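Local coordinates for ABC transporter substrate binding protein (Ribose) (PDB 4WUT), which probably binds a sugar for delivery to a bacterial ABC transporter, and here holds beta-D-fucopyranose, at residues Q248-F253 / G257-T262; G137-K142 / V295-K300; K53-T58 / T277-L282. All blocks are in the same frame, centred on the assembly; numbering follows the deposited sequence.

Interaction 1: Q248-F253 / G257-T262; sequences QDLQEF and GTLEAT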
ATOM      1  N   GLN A 248     -11.464   1.090  -9.238  1.00 14.63           N
ATOM      2  CA  GLN A 248     -12.694   1.674  -9.792  1.00 18.51           C
ATOM      3  C   GLN A 248     -13.533   2.399  -8.726  1.00 18.86           C
ATOM      4  O   GLN A 248     -14.049   3.492  -8.971  1.00 19.13           O
ATOM      5  CB  GLN A 248     -13.524   0.597 -10.491  1.00 23.92           C
ATOM      6  CG  GLN A 248     -12.836  -0.036 -11.696  1.00 33.67           C
ATOM      7  CD  GLN A 248     -12.412   0.980 -12.741  1.00 38.98           C
ATOM      8  OE1 GLN A 248     -13.212   1.816 -13.184  1.00 39.10           O
ATOM      9  NE2 GLN A 248     -11.147   0.910 -13.147  1.00 35.45           N
ATOM     10  N   ASP A 249     -13.671   1.822  -7.536  1.00 17.23           N
ATOM     11  CA  ASP A 249     -14.480   2.467  -6.498  1.00 15.21           C
ATOM     12  C   ASP A 249     -13.898   3.834  -6.126  1.00 15.73           C
ATOM     13  O   ASP A 249     -14.617   4.797  -5.917  1.00 13.68           O
ATOM     14  CB  ASP A 249     -14.537   1.633  -5.218  1.00 15.29           C
ATOM     15  CG  ASP A 249     -15.123   0.258  -5.428  1.00 23.88           C
ATOM     16  OD1 ASP A 249     -16.349   0.126  -5.331  1.00 28.13           O
ATOM     17  OD2 ASP A 249     -14.356  -0.699  -5.656  1.00 28.29           O
ATOM     18  N   LEU A 250     -12.589   3.890  -5.958  1.00 13.44           N
ATOM     19  CA  LEU A 250     -11.937   5.128  -5.559  1.00 12.85           C
ATOM     20  C   LEU A 250     -11.980   6.172  -6.680  1.00 13.13           C
ATOM     21  O   LEU A 250     -12.206   7.359  -6.421  1.00 13.35           O
ATOM     22  CB  LEU A 250     -10.510   4.840  -5.084  1.00 12.96           C
ATOM     23  CG  LEU A 250     -10.485   3.986  -3.807  1.00 12.25           C
ATOM     24  CD1 LEU A 250      -9.095   3.444  -3.514  1.00 15.19           C
ATOM     25  CD2 LEU A 250     -10.990   4.817  -2.655  1.00 13.78           C
ATOM     26  N   GLN A 251     -11.822   5.732  -7.919  1.00 13.76           N
ATOM     27  CA  GLN A 251     -11.975   6.640  -9.053  1.00 14.28           C
ATOM     28  C   GLN A 251     -13.371   7.258  -9.030  1.00 17.29           C
ATOM     29  O   GLN A 251     -13.534   8.464  -9.240  1.00 15.34           O
ATOM     30  CB  GLN A 251     -11.758   5.909 -10.372  1.00 15.91           C
ATOM     31  CG  GLN A 251     -10.327   5.572 -10.645  1.00 15.31           C
ATOM     32  CD  GLN A 251     -10.163   4.688 -11.871  1.00 15.99           C
ATOM     33  OE1 GLN A 251     -10.622   5.031 -12.971  1.00 18.07           O
ATOM     34  NE2 GLN A 251      -9.522   3.525 -11.683  1.00 16.03           N
ATOM     35  N   GLU A 252     -14.374   6.427  -8.762  1.00 14.70           N
ATOM     36  CA  GLU A 252     -15.756   6.916  -8.744  1.00 15.37           C
ATOM     37  C   GLU A 252     -16.021   7.906  -7.611  1.00 15.43           C
ATOM     38  O   GLU A 252     -16.754   8.900  -7.820  1.00 15.87           O
ATOM     39  CB  GLU A 252     -16.754   5.758  -8.692  1.00 22.26           C
ATOM     40  CG  GLU A 252     -16.830   4.995 -10.004  1.00 29.13           C
ATOM     41  CD  GLU A 252     -17.032   5.927 -11.201  1.00 37.50           C
ATOM     42  OE1 GLU A 252     -18.176   6.398 -11.412  1.00 39.13           O
ATOM     43  OE2 GLU A 252     -16.036   6.211 -11.918  1.00 46.39           O
ATOM     44  N   PHE A 253     -15.397   7.659  -6.452  1.00 13.39           N
ATOM     45  CA  PHE A 253     -15.519   8.549  -5.300  1.00 14.15           C
ATOM     46  C   PHE A 253     -14.862   9.920  -5.531  1.00 14.40           C
ATOM     47  O   PHE A 253     -15.347  10.921  -5.004  1.00 16.79           O
ATOM     48  CB  PHE A 253     -14.922   7.920  -4.053  1.00 15.42           C
ATOM     49  CG  PHE A 253     -15.805   6.905  -3.391  1.00 15.62           C
ATOM     50  CD1 PHE A 253     -17.172   7.059  -3.347  1.00 20.45           C
ATOM     51  CD2 PHE A 253     -15.250   5.801  -2.780  1.00 17.72           C
ATOM     52  CE1 PHE A 253     -17.973   6.123  -2.715  1.00 20.34           C
ATOM     53  CE2 PHE A 253     -16.056   4.864  -2.150  1.00 15.08           C
ATOM     54  CZ  PHE A 253     -17.410   5.031  -2.119  1.00 18.20           C
ATOM     55  N   GLY A 257     -17.256  13.375  -5.970  1.00 17.88           N
ATOM     56  CA  GLY A 257     -17.011  14.356  -4.923  1.00 17.36           C
ATOM     57  C   GLY A 257     -16.984  13.835  -3.496  1.00 17.35           C
ATOM     58  O   GLY A 257     -16.834  14.604  -2.546  1.00 23.19           O
ATOM     59  N   THR A 258     -17.117  12.529  -3.326  1.00 15.73           N
ATOM     60  CA  THR A 258     -17.023  11.945  -1.992  1.00 16.79           C
ATOM     61  C   THR A 258     -15.613  12.090  -1.420  1.00 18.70           C
ATOM     62  O   THR A 258     -15.429  12.428  -0.248  1.00 17.03           O
ATOM     63  CB  THR A 258     -17.427  10.464  -2.021  1.00 16.89           C
ATOM     64  OG1 THR A 258     -18.751  10.366  -2.544  1.00 19.91           O
ATOM     65  CG2 THR A 258     -17.402   9.855  -0.624  1.00 16.99           C
ATOM     66  N   LEU A 259     -14.619  11.799  -2.251  1.00 14.31           N
ATOM     67  CA  LEU A 259     -13.219  12.012  -1.903  1.00 14.59           C
ATOM     68  C   LEU A 259     -12.658  13.179  -2.708  1.00 17.02           C
ATOM     69  O   LEU A 259     -12.837  13.251  -3.922  1.00 19.54           O
ATOM     70  CB  LEU A 259     -12.393  10.755  -2.192  1.00 16.16           C
ATOM     71  CG  LEU A 259     -12.272   9.707  -1.078  1.00 17.59           C
ATOM     72  CD1 LEU A 259     -13.620   9.188  -0.594  1.00 16.59           C
ATOM     73  CD2 LEU A 259     -11.415   8.576  -1.601  1.00 22.49           C
ATOM     74  N   GLU A 260     -11.959  14.075  -2.023  1.00 14.67           N
ATOM     75  CA  GLU A 260     -11.279  15.198  -2.658  1.00 12.50           C
ATOM     76  C   GLU A 260     -10.046  14.752  -3.439  1.00 14.06           C
ATOM     77  O   GLU A 260      -9.728  15.313  -4.485  1.00 16.42           O
ATOM     78  CB  GLU A 260     -10.869  16.191  -1.574  1.00 15.42           C
ATOM     79  CG  GLU A 260     -10.121  17.375  -2.092  1.00 21.75           C
ATOM     80  CD  GLU A 260     -11.003  18.321  -2.898  1.00 26.50           C
ATOM     81  OE1 GLU A 260     -12.239  18.344  -2.702  1.00 25.97           O
ATOM     82  OE2 GLU A 260     -10.452  19.051  -3.737  1.00 35.18           O
ATOM     83  N   ALA A 261      -9.342  13.750  -2.933  1.00 12.99           N
ATOM     84  CA  ALA A 261      -8.142  13.246  -3.599  1.00 12.87           C
ATOM     85  C   ALA A 261      -7.890  11.824  -3.177  1.00 14.50           C
ATOM     86  O   ALA A 261      -8.359  11.384  -2.115  1.00 12.71           O
ATOM     87  CB  ALA A 261      -6.932  14.111  -3.277  1.00 16.07           C
ATOM     88  N   THR A 262      -7.165  11.095  -4.012  1.00 12.01           N
ATOM     89  CA  THR A 262      -6.602   9.824  -3.579  1.00 11.27           C
ATOM     90  C   THR A 262      -5.161   9.744  -4.079  1.00 12.01           C
ATOM     91  O   THR A 262      -4.880  10.145  -5.208  1.00 12.67           O
ATOM     92  CB  THR A 262      -7.484   8.620  -4.030  1.00 13.86           C
ATOM     93  OG1 THR A 262      -7.018   7.416  -3.398  1.00 13.35           O
ATOM     94  CG2 THR A 262      -7.485   8.441  -5.521  1.00 14.26           C
TER
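F253 and L259 are joined backbone to backbone across the C-terminal end of helix 248-255, where the chain turns toward strand 261-265. L259 N donates to F253 O at 3.0 Å. The bond is nearly straight at hydrogen, 172°, but the donor stands well above the carbonyl plane. G257 makes the turn possible. Its phi is positive, 85°, and it closes a Schellman motif at the helix end. The two backbones are nearest at F253 and T258, with CA atoms 5.0 Å apart, and diverge toward L250 and T262, where the CA atoms are 7.4 Å apart.

The side chains of F253 and L250 meet those of T258 and L259. F253 CD1 lies 3.7 Å from T258 CB, and the threonine comes at the ring obliquely. T258 OG1 is hydrogen-bonded to D256 OD1. L259 splits its two methyls. Its CG is anti to the carbonyl carbon, chi1 -89°, which lets each methyl reach one partner. CD1 rests on F253 CB at 3.9 Å, and CD2 meets L250 CD2 at 3.9 Å. L250 and F253 also pack on helix 220-232. T262 OG1 bonds to the backbone O of D245, a residue of the fucose pocket.

Helix 248-255 thus packs on the chain that follows it. This is the second half of a beta-alpha-beta unit, strand 240-244, helix 248-255, strand 261-265, as in the Rossmann-like lobes of periplasmic sugar-binding proteins.

Interaction 2: G137-K142 / V295-K300; sequences GELAAK and VVVVTK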
ATOM      1  N   GLY A 137       2.518  10.259   2.447  1.00 11.15           N
ATOM      2  CA  GLY A 137       1.700  10.700   3.554  1.00 10.75           C
ATOM      3  C   GLY A 137       1.726  12.212   3.704  1.00 11.84           C
ATOM      4  O   GLY A 137       0.694  12.824   4.007  1.00 12.08           O
ATOM      5  N   GLU A 138       2.895  12.813   3.486  1.00 13.16           N
ATOM      6  CA  GLU A 138       3.012  14.260   3.532  1.00 12.97           C
ATOM      7  C   GLU A 138       2.177  14.917   2.431  1.00 13.14           C
ATOM      8  O   GLU A 138       1.557  15.949   2.677  1.00 14.32           O
ATOM      9  CB  GLU A 138       4.488  14.683   3.479  1.00 14.08           C
ATOM     10  CG  GLU A 138       5.216  14.401   4.771  1.00 20.45           C
ATOM     11  CD  GLU A 138       6.693  14.730   4.729  1.00 32.00           C
ATOM     12  OE1 GLU A 138       7.155  15.291   3.711  1.00 37.44           O
ATOM     13  OE2 GLU A 138       7.385  14.436   5.730  1.00 29.53           O
ATOM     14  N   LEU A 139       2.146  14.338   1.234  1.00 13.17           N
ATOM     15  CA  LEU A 139       1.325  14.930   0.156  1.00 13.57           C
ATOM     16  C   LEU A 139      -0.153  14.885   0.562  1.00 12.87           C
ATOM     17  O   LEU A 139      -0.920  15.820   0.309  1.00 13.29           O
ATOM     18  CB  LEU A 139       1.470  14.135  -1.137  1.00 15.32           C
ATOM     19  CG  LEU A 139       2.204  14.644  -2.370  1.00 30.51           C
ATOM     20  CD1 LEU A 139       3.001  15.918  -2.194  1.00 19.67           C
ATOM     21  CD2 LEU A 139       3.064  13.499  -2.796  1.00 16.27           C
ATOM     22  N   ALA A 140      -0.579  13.773   1.140  1.00 12.42           N
ATOM     23  CA  ALA A 140      -1.963  13.647   1.559  1.00 11.53           C
ATOM     24  C   ALA A 140      -2.306  14.690   2.639  1.00 13.36           C
ATOM     25  O   ALA A 140      -3.376  15.280   2.633  1.00 12.03           O
ATOM     26  CB  ALA A 140      -2.247  12.245   2.073  1.00 12.70           C
ATOM     27  N   ALA A 141      -1.383  14.916   3.567  1.00 13.11           N
ATOM     28  CA  ALA A 141      -1.589  15.882   4.656  1.00 12.23           C
ATOM     29  C   ALA A 141      -1.648  17.314   4.136  1.00 13.72           C
ATOM     30  O   ALA A 141      -2.468  18.108   4.593  1.00 13.85           O
ATOM     31  CB  ALA A 141      -0.468  15.754   5.705  1.00 14.39           C
ATOM     32  N   LYS A 142      -0.786  17.628   3.175  1.00 13.43           N
ATOM     33  CA  LYS A 142      -0.811  18.936   2.558  1.00 14.43           C
ATOM     34  C   LYS A 142      -2.132  19.167   1.825  1.00 14.48           C
ATOM     35  O   LYS A 142      -2.717  20.247   1.922  1.00 15.09           O
ATOM     36  CB  LYS A 142       0.345  19.093   1.590  1.00 15.23           C
ATOM     37  CG  LYS A 142       0.464  20.514   1.107  1.00 22.80           C
ATOM     38  CD  LYS A 142       1.605  20.713   0.155  1.00 27.18           C
ATOM     39  CE  LYS A 142       1.703  22.180  -0.184  1.00 31.67           C
ATOM     40  NZ  LYS A 142       2.890  22.493  -1.027  1.00 35.56           N
ATOM     41  N   VAL A 295       4.407   8.318  -7.148  1.00 18.55           N
ATOM     42  CA  VAL A 295       3.045   8.560  -6.717  1.00 17.47           C
ATOM     43  C   VAL A 295       2.436   9.666  -7.549  1.00 15.51           C
ATOM     44  O   VAL A 295       3.142  10.543  -8.077  1.00 16.87           O
ATOM     45  CB  VAL A 295       2.941   8.984  -5.231  1.00 26.59           C
ATOM     46  CG1 VAL A 295       3.139   7.797  -4.333  1.00 30.31           C
ATOM     47  CG2 VAL A 295       3.931  10.107  -4.923  1.00 32.88           C
ATOM     48  N   VAL A 296       1.117   9.615  -7.658  1.00 16.82           N
ATOM     49  CA  VAL A 296       0.339  10.683  -8.252  1.00 18.72           C
ATOM     50  C   VAL A 296      -0.844  10.981  -7.336  1.00 18.76           C
ATOM     51  O   VAL A 296      -1.587  10.074  -6.946  1.00 17.70           O
ATOM     52  CB  VAL A 296      -0.184  10.280  -9.634  1.00 17.16           C
ATOM     53  CG1 VAL A 296      -0.985  11.439 -10.278  1.00 22.89           C
ATOM     54  CG2 VAL A 296       0.962   9.863 -10.531  1.00 25.68           C
ATOM     55  N   VAL A 297      -1.017  12.248  -6.975  1.00 16.16           N
ATOM     56  CA  VAL A 297      -2.195  12.656  -6.223  1.00 15.84           C
ATOM     57  C   VAL A 297      -3.289  12.926  -7.231  1.00 16.23           C
ATOM     58  O   VAL A 297      -3.212  13.879  -8.006  1.00 16.93           O
ATOM     59  CB  VAL A 297      -1.932  13.902  -5.360  1.00 17.40           C
ATOM     60  CG1 VAL A 297      -3.202  14.327  -4.642  1.00 20.07           C
ATOM     61  CG2 VAL A 297      -0.823  13.606  -4.338  1.00 18.29           C
ATOM     62  N   VAL A 298      -4.302  12.073  -7.213  1.00 15.53           N
ATOM     63  CA  VAL A 298      -5.371  12.106  -8.195  1.00 15.99           C
ATOM     64  C   VAL A 298      -6.584  12.830  -7.620  1.00 16.05           C
ATOM     65  O   VAL A 298      -7.075  12.488  -6.537  1.00 15.62           O
ATOM     66  CB  VAL A 298      -5.789  10.676  -8.605  1.00 15.90           C
ATOM     67  CG1 VAL A 298      -7.035  10.725  -9.446  1.00 16.49           C
ATOM     68  CG2 VAL A 298      -4.680   9.961  -9.354  1.00 16.01           C
ATOM     69  N   THR A 299      -7.068  13.803  -8.394  1.00 17.84           N
ATOM     70  CA  THR A 299      -8.183  14.659  -8.035  1.00 18.12           C
ATOM     71  C   THR A 299      -9.049  14.854  -9.269  1.00 18.43           C
ATOM     72  O   THR A 299      -8.729  14.350 -10.345  1.00 18.43           O
ATOM     73  CB  THR A 299      -7.700  16.046  -7.608  1.00 18.86           C
ATOM     74  OG1 THR A 299      -7.143  16.725  -8.746  1.00 19.50           O
ATOM     75  CG2 THR A 299      -6.659  15.958  -6.494  1.00 18.80           C
ATOM     76  N   LYS A 300     -10.140  15.602  -9.113  1.00 18.87           N
ATOM     77  CA  LYS A 300     -10.974  15.975 -10.254  1.00 19.36           C
ATOM     78  C   LYS A 300     -10.194  16.816 -11.269  1.00 20.02           C
ATOM     79  O   LYS A 300     -10.565  16.895 -12.442  1.00 20.41           O
ATOM     80  CB  LYS A 300     -12.201  16.755  -9.771  1.00 19.79           C
ATOM     81  CG  LYS A 300     -13.372  15.927  -9.247  1.00 22.25           C
ATOM     82  CD  LYS A 300     -14.481  16.861  -8.709  1.00 21.90           C
ATOM     83  CE  LYS A 300     -15.746  16.138  -8.272  1.00 31.80           C
ATOM     84  NZ  LYS A 300     -16.783  17.091  -7.701  1.00 38.31           N
TER
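L139 reaches V297 and V295 with unusual torsions. Its chi1 is -109° and its chi2 is 10°, both far from staggered values. Such near-eclipsed values are strained, and on an exposed side chain the modelled position may be uncertain. V297 is regular. Its CG1 is anti to the backbone N, chi1 177°, which sets CG2 beside that nitrogen and turned to the helix. In V295 the CG2 branch, held between the backbone N and the carbonyl carbon, does the touching.

The contact is purely apolar. V297 CG2 packs against the flank of L139, 3.8 Å from CG and 4.0 Å from CB. These two side chains meet at a slant. V295 is met differently. L139 CD2 and V295 CG2 approach tip to tip at 4.1 Å. One leucine therefore bridges two valines two residues apart on one face of the strand. The backbones stay well separated, with the CA atoms of L139 and V297 7.6 Å apart.

V296 points away from helix 133-148. V296 touches E307 and V298 touches A308, both of helix 306-309. Strand 290-298 is paired antiparallel with strand 261-265, V296 bonding to V264 through the backbone. On the helix 133-148 side, A140 touches V263 of strand 261-265. A140 and A141 also pack on F173 of helix 164-180. Helix 133-148 thus lies over strands 290-298 and 261-265, with helix 164-180 beside it.

Interaction 3: K53-T58 / T277-L282; sequences KAHTIT and TLLKLL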
ATOM      1  N   LYS A  53      11.521 -16.899 -21.185  1.00 37.08           N
ATOM      2  CA  LYS A  53      11.070 -18.289 -21.180  1.00 39.27           C
ATOM      3  C   LYS A  53      11.555 -19.145 -20.005  1.00 39.30           C
ATOM      4  O   LYS A  53      10.941 -20.163 -19.692  1.00 46.27           O
ATOM      5  CB  LYS A  53      11.485 -18.966 -22.491  1.00 43.51           C
ATOM      6  CG  LYS A  53      11.225 -20.473 -22.518  1.00 49.62           C
ATOM      7  CD  LYS A  53      11.541 -21.092 -23.881  1.00 50.54           C
ATOM      8  CE  LYS A  53      10.781 -22.400 -24.092  1.00 50.95           C
ATOM      9  NZ  LYS A  53      10.948 -23.346 -22.948  1.00 54.10           N
ATOM     10  N   ALA A  54      12.641 -18.737 -19.355  1.00 33.49           N
ATOM     11  CA  ALA A  54      13.362 -19.616 -18.430  1.00 34.44           C
ATOM     12  C   ALA A  54      12.694 -19.767 -17.068  1.00 36.59           C
ATOM     13  O   ALA A  54      12.904 -20.763 -16.375  1.00 38.46           O
ATOM     14  CB  ALA A  54      14.781 -19.114 -18.249  1.00 37.66           C
ATOM     15  N   HIS A  55      11.903 -18.780 -16.677  1.00 31.20           N
ATOM     16  CA  HIS A  55      11.278 -18.800 -15.363  1.00 29.06           C
ATOM     17  C   HIS A  55       9.788 -18.578 -15.469  1.00 28.43           C
ATOM     18  O   HIS A  55       9.296 -17.999 -16.443  1.00 30.73           O
ATOM     19  CB  HIS A  55      11.901 -17.732 -14.468  1.00 28.41           C
ATOM     20  CG  HIS A  55      13.321 -18.021 -14.099  1.00 27.93           C
ATOM     21  ND1 HIS A  55      14.393 -17.452 -14.750  1.00 31.88           N
ATOM     22  CD2 HIS A  55      13.843 -18.824 -13.142  1.00 27.90           C
ATOM     23  CE1 HIS A  55      15.517 -17.891 -14.209  1.00 31.62           C
ATOM     24  NE2 HIS A  55      15.209 -18.724 -13.232  1.00 33.60           N
ATOM     25  N   THR A  56       9.078 -19.059 -14.456  1.00 25.43           N
ATOM     26  CA  THR A  56       7.654 -18.814 -14.328  1.00 25.01           C
ATOM     27  C   THR A  56       7.409 -18.185 -12.962  1.00 29.76           C
ATOM     28  O   THR A  56       8.290 -18.225 -12.100  1.00 25.96           O
ATOM     29  CB  THR A  56       6.871 -20.129 -14.444  1.00 30.01           C
ATOM     30  OG1 THR A  56       7.321 -21.051 -13.448  1.00 31.12           O
ATOM     31  CG2 THR A  56       7.067 -20.751 -15.821  1.00 37.08           C
ATOM     32  N   ILE A  57       6.237 -17.585 -12.754  1.00 29.28           N
ATOM     33  CA  ILE A  57       5.885 -17.094 -11.430  1.00 25.68           C
ATOM     34  C   ILE A  57       4.686 -17.847 -10.870  1.00 25.96           C
ATOM     35  O   ILE A  57       3.829 -18.346 -11.604  1.00 24.92           O
ATOM     36  CB  ILE A  57       5.568 -15.553 -11.370  1.00 24.44           C
ATOM     37  CG1 ILE A  57       4.344 -15.206 -12.218  1.00 28.48           C
ATOM     38  CG2 ILE A  57       6.759 -14.715 -11.810  1.00 25.78           C
ATOM     39  CD1 ILE A  57       3.994 -13.744 -12.178  1.00 30.84           C
ATOM     40  N   THR A  58       4.682 -17.951  -9.555  1.00 24.64           N
ATOM     41  CA  THR A  58       3.496 -18.301  -8.809  1.00 20.26           C
ATOM     42  C   THR A  58       3.107 -17.035  -8.056  1.00 20.47           C
ATOM     43  O   THR A  58       3.957 -16.206  -7.748  1.00 19.63           O
ATOM     44  CB  THR A  58       3.786 -19.444  -7.838  1.00 21.98           C
ATOM     45  OG1 THR A  58       4.898 -19.083  -7.017  1.00 19.84           O
ATOM     46  CG2 THR A  58       4.120 -20.723  -8.607  1.00 23.76           C
ATOM     47  N   THR A 277      13.701  -7.177 -11.739  1.00 16.89           N
ATOM     48  CA  THR A 277      14.869  -7.034 -10.863  1.00 16.95           C
ATOM     49  C   THR A 277      15.380  -8.416 -10.461  1.00 16.51           C
ATOM     50  O   THR A 277      16.591  -8.678 -10.442  1.00 16.88           O
ATOM     51  CB  THR A 277      14.536  -6.177  -9.617  1.00 16.72           C
ATOM     52  OG1 THR A 277      14.189  -4.842 -10.039  1.00 18.90           O
ATOM     53  CG2 THR A 277      15.717  -6.124  -8.677  1.00 16.97           C
ATOM     54  N   LEU A 278      14.450  -9.306 -10.137  1.00 15.86           N
ATOM     55  CA  LEU A 278      14.831 -10.683  -9.831  1.00 15.61           C
ATOM     56  C   LEU A 278      15.474 -11.379 -11.031  1.00 16.26           C
ATOM     57  O   LEU A 278      16.447 -12.101 -10.875  1.00 16.31           O
ATOM     58  CB  LEU A 278      13.629 -11.473  -9.331  1.00 15.11           C
ATOM     59  CG  LEU A 278      13.222 -11.095  -7.907  1.00 14.73           C
ATOM     60  CD1 LEU A 278      11.849 -11.703  -7.575  1.00 14.47           C
ATOM     61  CD2 LEU A 278      14.283 -11.501  -6.861  1.00 14.78           C
ATOM     62  N   LEU A 279      14.952 -11.135 -12.232  1.00 18.98           N
ATOM     63  CA  LEU A 279      15.534 -11.723 -13.434  1.00 17.49           C
ATOM     64  C   LEU A 279      16.978 -11.246 -13.618  1.00 18.12           C
ATOM     65  O   LEU A 279      17.838 -12.018 -14.021  1.00 20.43           O
ATOM     66  CB  LEU A 279      14.690 -11.384 -14.668  1.00 20.49           C
ATOM     67  CG  LEU A 279      13.314 -12.067 -14.699  1.00 22.77           C
ATOM     68  CD1 LEU A 279      12.485 -11.536 -15.845  1.00 24.66           C
ATOM     69  CD2 LEU A 279      13.463 -13.587 -14.789  1.00 24.87           C
ATOM     70  N   LYS A 280      17.244  -9.979 -13.309  1.00 18.27           N
ATOM     71  CA  LYS A 280      18.611  -9.464 -13.354  1.00 19.22           C
ATOM     72  C   LYS A 280      19.493 -10.160 -12.322  1.00 18.63           C
ATOM     73  O   LYS A 280      20.601 -10.579 -12.619  1.00 19.25           O
ATOM     74  CB  LYS A 280      18.638  -7.958 -13.099  1.00 19.44           C
ATOM     75  CG  LYS A 280      18.118  -7.105 -14.240  1.00 22.60           C
ATOM     76  CD  LYS A 280      18.217  -5.639 -13.862  1.00 24.32           C
ATOM     77  CE  LYS A 280      17.663  -4.734 -14.946  1.00 30.70           C
ATOM     78  NZ  LYS A 280      18.771  -4.038 -15.634  1.00 37.02           N
ATOM     79  N   LEU A 281      18.995 -10.281 -11.101  1.00 17.73           N
ATOM     80  CA  LEU A 281      19.752 -10.950 -10.056  1.00 17.47           C
ATOM     81  C   LEU A 281      20.027 -12.416 -10.414  1.00 20.60           C
ATOM     82  O   LEU A 281      21.079 -12.969 -10.068  1.00 20.34           O
ATOM     83  CB  LEU A 281      18.996 -10.852  -8.731  1.00 16.74           C
ATOM     84  CG  LEU A 281      18.885  -9.455  -8.137  1.00 16.97           C
ATOM     85  CD1 LEU A 281      17.828  -9.378  -7.034  1.00 16.36           C
ATOM     86  CD2 LEU A 281      20.229  -9.004  -7.610  1.00 17.74           C
ATOM     87  N   LEU A 282      19.077 -13.058 -11.084  1.00 17.63           N
ATOM     88  CA  LEU A 282      19.249 -14.462 -11.470  1.00 18.69           C
ATOM     89  C   LEU A 282      20.319 -14.595 -12.554  1.00 22.60           C
ATOM     90  O   LEU A 282      20.892 -15.665 -12.737  1.00 25.82           O
ATOM     91  CB  LEU A 282      17.923 -15.056 -11.935  1.00 20.22           C
ATOM     92  CG  LEU A 282      16.919 -15.356 -10.812  1.00 20.35           C
ATOM     93  CD1 LEU A 282      15.498 -15.560 -11.333  1.00 21.29           C
ATOM     94  CD2 LEU A 282      17.375 -16.579 -10.045  1.00 21.47           C
TER
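H55 meets L282 and L279 at the outer edge of the N-terminal lobe, an alpha/beta lobe of the periplasmic binding protein fold. H55 comes just before strand 56-60, the outermost strand on this side of the sheet. The two leucines sit one helical turn apart on helix 267-282, near its C-terminal end.

The aromatic part of the contact is a CH-pi interaction. L282 CD1 lies over one face of the H55 imidazole, 3.8 Å from the ring centroid and 17° off the ring normal. L282 reaches the ring from the helix side. The imidazole is brought to the helix by chi1 of -68°, with CG anti to the carbonyl carbon.

The second contact is plain van der Waals touch. L279 CD2 approaches H55 ND1 at 4.0 Å, oblique to the ring, and the two side chains run antiparallel alongside one another. The backbones are farther apart, with the CA atoms of H55 and L279 at 8.5 Å.

I26 of strand 25-29 touches H55, L278 and L279. Further along the sheet, L278 and L281 pack on V111 of strand 110-113. The helix thus packs on strands 25-29 and 110-113, with H55 meeting it just ahead of edge strand 56-60. The L282 methyl is off-centre over the imidazole: CD1 is 3.7 Å from both NE2 and CE1 of H55.

Interactions 1 and 2 are neighbours, with centres about 12 Å apart. They touch where strands 261-265 and 290-298 pair, T262 O lying 2.8 Å from V298 N, a probable hydrogen bond. Interaction 3 lies across the molecule, its centre about 36 Å from that of interaction 1 and about 34 Å from that of interaction 2. Along the chain the segments come as 53-58, 137-142, 248-253, 257-262, 277-282 and 295-300. Interaction 1 thus falls within the chain spans of both others, whose segments alternate. After strand 261-265 the chain runs out to helix 267-282 and returns as strand 290-298. The two lobes are thereby interwoven, consistent with a hinged, two-lobed sugar-binding protein.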